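Local coordinates for protein intracellular serine protease (Bacillus licheniformis, PDB 4ZOQ) that probably acts as a subtilisin-like serine endopeptidase that cuts lanthipeptide precursors at a specific peptide bond, at residues A10-Y22 / Q261-Y273. Sequence-based numbering, arbitrary orientation.
Sequences AWGLDGILELKEY and QMLNIPKGYSLSY
Y269 reaches across to the turn at 12-15, and its OH takes a hydrogen bond from the backbone N of L13, 2.8 Å long with an N-H...O angle of 148°. The phenol also lies beside the indole of W11: CE3 of W11 comes to 3.7 Å from CE1 of Y269, but the two rings are slid so far apart that they barely overlap, although their planes differ by only 26°. CD2 of L13 sits over one face of the phenol. Next along, CD of P266 meets two methyls head-on, CD1 of I16 at 3.7 Å and CD1 of L19 at 3.8 Å, while CB of D14 brushes the proline CG. I265 has CG1 beside its backbone N (chi1 -40°), and the chain then bends to bring CD1 against CE2 of Y22, 3.5 Å away, and against CD2 of L19 next to it. Y22 is met further by CD1 of L271, which rests against its CB and CG. A water bridges the Y22 OH and the carbonyl O of L263, lying in the plane of the Y22 ring. In this S8-family fold, the contact joins the N-terminal loop and its 3-10 turn to the link from helix 258-262, closed by a Schellman motif with N264 as C-prime residue, to strand 269-272. That strand pairs antiparallel with 246-249, where L247 also touches W11, L13 and L271. A phenylalanine in place of Y269 would probably keep the packing on W11 but leave the N-H of L13 without its acceptor and OD2 of D60 without its phenol partner. D60 holds this corner from outside the two segments, OD2 bonding the Y269 OH and OD1 the backbone N of G12.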
loop_
_atom_site.group_PDB
_atom_site.type_symbol
_atom_site.label_atom_id
_atom_site.label_comp_id
_atom_site.label_asym_id
_atom_site.label_seq_id
_atom_site.Cartn_x
_atom_site.Cartn_y
_atom_site.Cartn_z
ATOM N N ALA B 10 13.000 -15.159 7.248
ATOM C CA ALA B 10 13.261 -14.404 8.461
ATOM C C ALA B 10 12.222 -14.741 9.534
ATOM O O ALA B 10 12.527 -14.709 10.734
ATOM C CB ALA B 10 13.281 -12.909 8.162
ATOM N N TRP B 11 11.018 -15.118 9.099
ATOM C CA TRP B 11 9.952 -15.429 10.040
ATOM C C TRP B 11 10.332 -16.641 10.865
ATOM O O TRP B 11 10.961 -17.570 10.368
ATOM C CB TRP B 11 8.632 -15.705 9.322
ATOM C CG TRP B 11 8.096 -14.575 8.496
ATOM C CD1 TRP B 11 8.573 -13.315 8.432
ATOM C CD2 TRP B 11 6.954 -14.623 7.628
ATOM N NE1 TRP B 11 7.821 -12.570 7.559
ATOM C CE2 TRP B 11 6.818 -13.350 7.057
ATOM C CE3 TRP B 11 6.048 -15.622 7.267
ATOM C CZ2 TRP B 11 5.803 -13.051 6.143
ATOM C CZ3 TRP B 11 5.035 -15.316 6.375
ATOM C CH2 TRP B 11 4.924 -14.045 5.821
ATOM N N GLY B 12 9.919 -16.636 12.127
ATOM C CA GLY B 12 10.198 -17.736 13.025
ATOM C C GLY B 12 9.421 -18.981 12.656
ATOM O O GLY B 12 9.907 -20.087 12.900
ATOM N N LEU B 13 8.198 -18.811 12.135
ATOM C CA LEU B 13 7.395 -19.946 11.647
ATOM C C LEU B 13 7.159 -20.985 12.761
ATOM O O LEU B 13 6.837 -22.149 12.491
ATOM C CB LEU B 13 8.063 -20.607 10.426
ATOM C CG LEU B 13 8.290 -19.801 9.129
ATOM C CD1 LEU B 13 9.037 -20.629 8.141
ATOM C CD2 LEU B 13 6.963 -19.378 8.493
ATOM N N ASP B 14 7.329 -20.547 14.010
ATOM C CA ASP B 14 7.252 -21.412 15.188
ATOM C C ASP B 14 8.161 -22.653 15.083
ATOM O O ASP B 14 7.895 -23.687 15.703
ATOM C CB ASP B 14 5.796 -21.837 15.408
ATOM C CG ASP B 14 5.527 -22.301 16.819
ATOM O OD1 ASP B 14 6.385 -22.074 17.705
ATOM O OD2 ASP B 14 4.440 -22.880 17.049
ATOM N N GLY B 15 9.233 -22.554 14.302
ATOM C CA GLY B 15 10.134 -23.681 14.130
ATOM C C GLY B 15 9.606 -24.785 13.213
ATOM O O GLY B 15 10.307 -25.746 12.935
ATOM N N ILE B 16 8.370 -24.664 12.741
ATOM C CA ILE B 16 7.795 -25.691 11.871
ATOM C C ILE B 16 8.356 -25.557 10.463
ATOM O O ILE B 16 8.008 -24.638 9.723
ATOM C CB ILE B 16 6.251 -25.618 11.795
ATOM C CG1 ILE B 16 5.630 -25.629 13.194
ATOM C CG2 ILE B 16 5.717 -26.750 10.926
ATOM C CD1 ILE B 16 4.183 -25.135 13.239
ATOM N N LEU B 17 9.193 -26.510 10.089
ATOM C CA LEU B 17 9.964 -26.452 8.863
ATOM C C LEU B 17 9.058 -26.594 7.613
ATOM O O LEU B 17 9.394 -26.107 6.530
ATOM C CB LEU B 17 11.023 -27.553 8.901
ATOM C CG LEU B 17 12.175 -27.518 7.919
ATOM C CD1 LEU B 17 13.243 -26.572 8.490
ATOM C CD2 LEU B 17 12.730 -28.921 7.718
ATOM N N GLU B 18 7.867 -27.158 7.788
ATOM C CA GLU B 18 6.961 -27.396 6.666
ATOM C C GLU B 18 6.251 -26.129 6.175
ATOM O O GLU B 18 5.784 -26.071 5.038
ATOM C CB GLU B 18 5.912 -28.439 7.106
ATOM C CG GLU B 18 4.591 -28.534 6.296
ATOM C CD GLU B 18 4.768 -28.893 4.828
ATOM O OE1 GLU B 18 5.782 -29.542 4.473
ATOM O OE2 GLU B 18 3.874 -28.522 4.028
ATOM N N LEU B 19 6.304 -25.067 6.964
ATOM C CA LEU B 19 5.670 -23.824 6.559
ATOM C C LEU B 19 6.437 -23.134 5.421
ATOM O O LEU B 19 5.919 -22.224 4.786
ATOM C CB LEU B 19 5.529 -22.893 7.747
ATOM C CG LEU B 19 4.631 -23.447 8.851
ATOM C CD1 LEU B 19 4.399 -22.368 9.892
ATOM C CD2 LEU B 19 3.325 -23.989 8.304
ATOM N N LYS B 20 7.680 -23.549 5.182
ATOM C CA LYS B 20 8.458 -22.987 4.079
ATOM C C LYS B 20 7.787 -23.241 2.738
ATOM O O LYS B 20 7.956 -22.471 1.799
ATOM C CB LYS B 20 9.874 -23.562 4.069
ATOM C CG LYS B 20 10.693 -23.151 5.291
ATOM C CD LYS B 20 12.098 -23.756 5.293
ATOM C CE LYS B 20 12.889 -23.218 6.487
ATOM N NZ LYS B 20 14.179 -23.927 6.695
ATOM N N GLU B 21 6.987 -24.293 2.650
ATOM C CA GLU B 21 6.290 -24.571 1.398
ATOM C C GLU B 21 5.375 -23.413 0.946
ATOM O O GLU B 21 5.189 -23.197 -0.244
ATOM C CB GLU B 21 5.467 -25.852 1.530
ATOM C CG GLU B 21 6.299 -27.090 1.449
ATOM C CD GLU B 21 7.083 -27.145 0.162
ATOM O OE1 GLU B 21 6.467 -26.975 -0.926
ATOM O OE2 GLU B 21 8.316 -27.330 0.249
ATOM N N TYR B 22 4.788 -22.708 1.909
ATOM C CA TYR B 22 3.824 -21.641 1.643
ATOM C C TYR B 22 4.512 -20.290 1.464
ATOM O O TYR B 22 3.863 -19.276 1.165
ATOM C CB TYR B 22 2.806 -21.559 2.796
ATOM C CG TYR B 22 2.173 -22.902 3.138
ATOM C CD1 TYR B 22 1.318 -23.545 2.246
ATOM C CD2 TYR B 22 2.425 -23.510 4.354
ATOM C CE1 TYR B 22 0.754 -24.763 2.555
ATOM C CE2 TYR B 22 1.857 -24.715 4.679
ATOM C CZ TYR B 22 1.029 -25.347 3.782
ATOM O OH TYR B 22 0.476 -26.568 4.126
ATOM N N GLN B 261 -5.858 -24.102 10.177
ATOM C CA GLN B 261 -5.857 -25.076 11.270
ATOM C C GLN B 261 -5.700 -26.463 10.703
ATOM O O GLN B 261 -4.889 -27.255 11.201
ATOM C CB GLN B 261 -7.132 -25.004 12.105
ATOM C CG GLN B 261 -7.655 -23.615 12.277
ATOM C CD GLN B 261 -8.881 -23.543 13.171
ATOM O OE1 GLN B 261 -9.986 -23.998 12.807
ATOM N NE2 GLN B 261 -8.710 -22.910 14.328
ATOM N N MET B 262 -6.454 -26.746 9.646
ATOM C CA MET B 262 -6.341 -28.037 8.988
ATOM C C MET B 262 -4.927 -28.318 8.480
ATOM O O MET B 262 -4.497 -29.466 8.461
ATOM C CB MET B 262 -7.310 -28.112 7.809
ATOM C CG MET B 262 -7.252 -29.437 7.091
ATOM S SD MET B 262 -8.057 -29.397 5.481
ATOM C CE MET B 262 -6.685 -29.030 4.402
ATOM N N LEU B 263 -4.184 -27.271 8.121
ATOM C CA LEU B 263 -2.818 -27.444 7.612
ATOM C C LEU B 263 -1.780 -27.255 8.723
ATOM O O LEU B 263 -0.574 -27.184 8.462
ATOM C CB LEU B 263 -2.550 -26.489 6.435
ATOM C CG LEU B 263 -3.356 -26.745 5.150
ATOM C CD1 LEU B 263 -3.144 -25.642 4.098
ATOM C CD2 LEU B 263 -3.031 -28.128 4.563
ATOM N N ASN B 264 -2.272 -27.158 9.959
ATOM C CA ASN B 264 -1.452 -26.941 11.157
ATOM C C ASN B 264 -0.592 -25.695 11.132
ATOM O O ASN B 264 0.502 -25.661 11.689
ATOM C CB ASN B 264 -0.572 -28.161 11.388
ATOM C CG ASN B 264 -1.392 -29.406 11.627
ATOM O OD1 ASN B 264 -1.284 -30.390 10.896
ATOM N ND2 ASN B 264 -2.232 -29.365 12.657
ATOM N N ILE B 265 -1.129 -24.649 10.523
ATOM C CA ILE B 265 -0.516 -23.349 10.590
ATOM C C ILE B 265 -0.852 -22.740 11.934
ATOM O O ILE B 265 -2.013 -22.412 12.179
ATOM C CB ILE B 265 -1.051 -22.403 9.494
ATOM C CG1 ILE B 265 -1.245 -23.130 8.153
ATOM C CG2 ILE B 265 -0.224 -21.121 9.460
ATOM C CD1 ILE B 265 -0.012 -23.242 7.292
ATOM N N PRO B 266 0.159 -22.505 12.776
ATOM C CA PRO B 266 -0.103 -21.965 14.114
ATOM C C PRO B 266 -0.544 -20.505 14.024
ATOM O O PRO B 266 -0.379 -19.885 12.972
ATOM C CB PRO B 266 1.251 -22.097 14.813
ATOM C CG PRO B 266 2.214 -21.974 13.731
ATOM C CD PRO B 266 1.599 -22.599 12.502
ATOM N N LYS B 267 -1.122 -19.962 15.089
ATOM C CA LYS B 267 -1.512 -18.567 15.064
ATOM C C LYS B 267 -0.321 -17.658 14.865
ATOM O O LYS B 267 0.796 -18.003 15.229
ATOM C CB LYS B 267 -2.275 -18.170 16.313
ATOM C CG LYS B 267 -3.706 -18.714 16.334
ATOM C CD LYS B 267 -4.380 -18.374 17.676
ATOM C CE LYS B 267 -4.374 -19.541 18.645
ATOM N NZ LYS B 267 -4.923 -19.098 19.962
ATOM N N GLY B 268 -0.560 -16.516 14.221
ATOM C CA GLY B 268 0.527 -15.634 13.850
ATOM C C GLY B 268 0.791 -15.712 12.359
ATOM O O GLY B 268 1.586 -14.930 11.836
ATOM N N TYR B 269 0.198 -16.715 11.700
ATOM C CA TYR B 269 0.311 -16.878 10.254
ATOM C C TYR B 269 -1.021 -17.281 9.666
ATOM O O TYR B 269 -1.852 -17.884 10.356
ATOM C CB TYR B 269 1.388 -17.910 9.876
ATOM C CG TYR B 269 2.716 -17.611 10.523
ATOM C CD1 TYR B 269 3.547 -16.604 10.024
ATOM C CD2 TYR B 269 3.140 -18.321 11.641
ATOM C CE1 TYR B 269 4.757 -16.304 10.634
ATOM C CE2 TYR B 269 4.360 -18.038 12.247
ATOM C CZ TYR B 269 5.163 -17.027 11.738
ATOM O OH TYR B 269 6.375 -16.750 12.332
ATOM N N SER B 270 -1.229 -16.929 8.394
ATOM C CA SER B 270 -2.439 -17.322 7.667
ATOM C C SER B 270 -2.182 -17.409 6.159
ATOM O O SER B 270 -1.409 -16.635 5.571
ATOM C CB SER B 270 -3.604 -16.368 7.947
ATOM O OG SER B 270 -4.814 -16.818 7.332
ATOM N N LEU B 271 -2.868 -18.347 5.536
ATOM C CA LEU B 271 -2.788 -18.544 4.117
ATOM C C LEU B 271 -3.766 -17.582 3.461
ATOM O O LEU B 271 -4.936 -17.495 3.847
ATOM C CB LEU B 271 -3.121 -19.994 3.806
ATOM C CG LEU B 271 -2.193 -20.769 2.891
ATOM C CD1 LEU B 271 -0.731 -20.578 3.306
ATOM C CD2 LEU B 271 -2.597 -22.216 3.025
ATOM N N SER B 272 -3.301 -16.864 2.456
ATOM C CA SER B 272 -4.118 -15.828 1.847
ATOM C C SER B 272 -3.677 -15.546 0.410
ATOM O O SER B 272 -2.852 -16.279 -0.149
ATOM C CB SER B 272 -4.020 -14.555 2.712
ATOM O OG SER B 272 -4.974 -13.569 2.347
ATOM N N TYR B 273 -4.211 -14.471 -0.167
ATOM C CA TYR B 273 -3.885 -14.050 -1.529
ATOM C C TYR B 273 -4.329 -12.597 -1.752
ATOM O O TYR B 273 -5.154 -12.088 -1.009
ATOM C CB TYR B 273 -4.533 -15.004 -2.549
ATOM C CG TYR B 273 -6.035 -14.834 -2.707
ATOM C CD1 TYR B 273 -6.576 -13.805 -3.470
ATOM C CD2 TYR B 273 -6.921 -15.709 -2.065
ATOM C CE1 TYR B 273 -7.962 -13.643 -3.605
ATOM C CE2 TYR B 273 -8.311 -15.566 -2.195
ATOM C CZ TYR B 273 -8.824 -14.526 -2.968
ATOM O OH TYR B 273 -10.191 -14.386 -3.112
HETATM O O HOH W 1 1.044 -28.242 6.310
#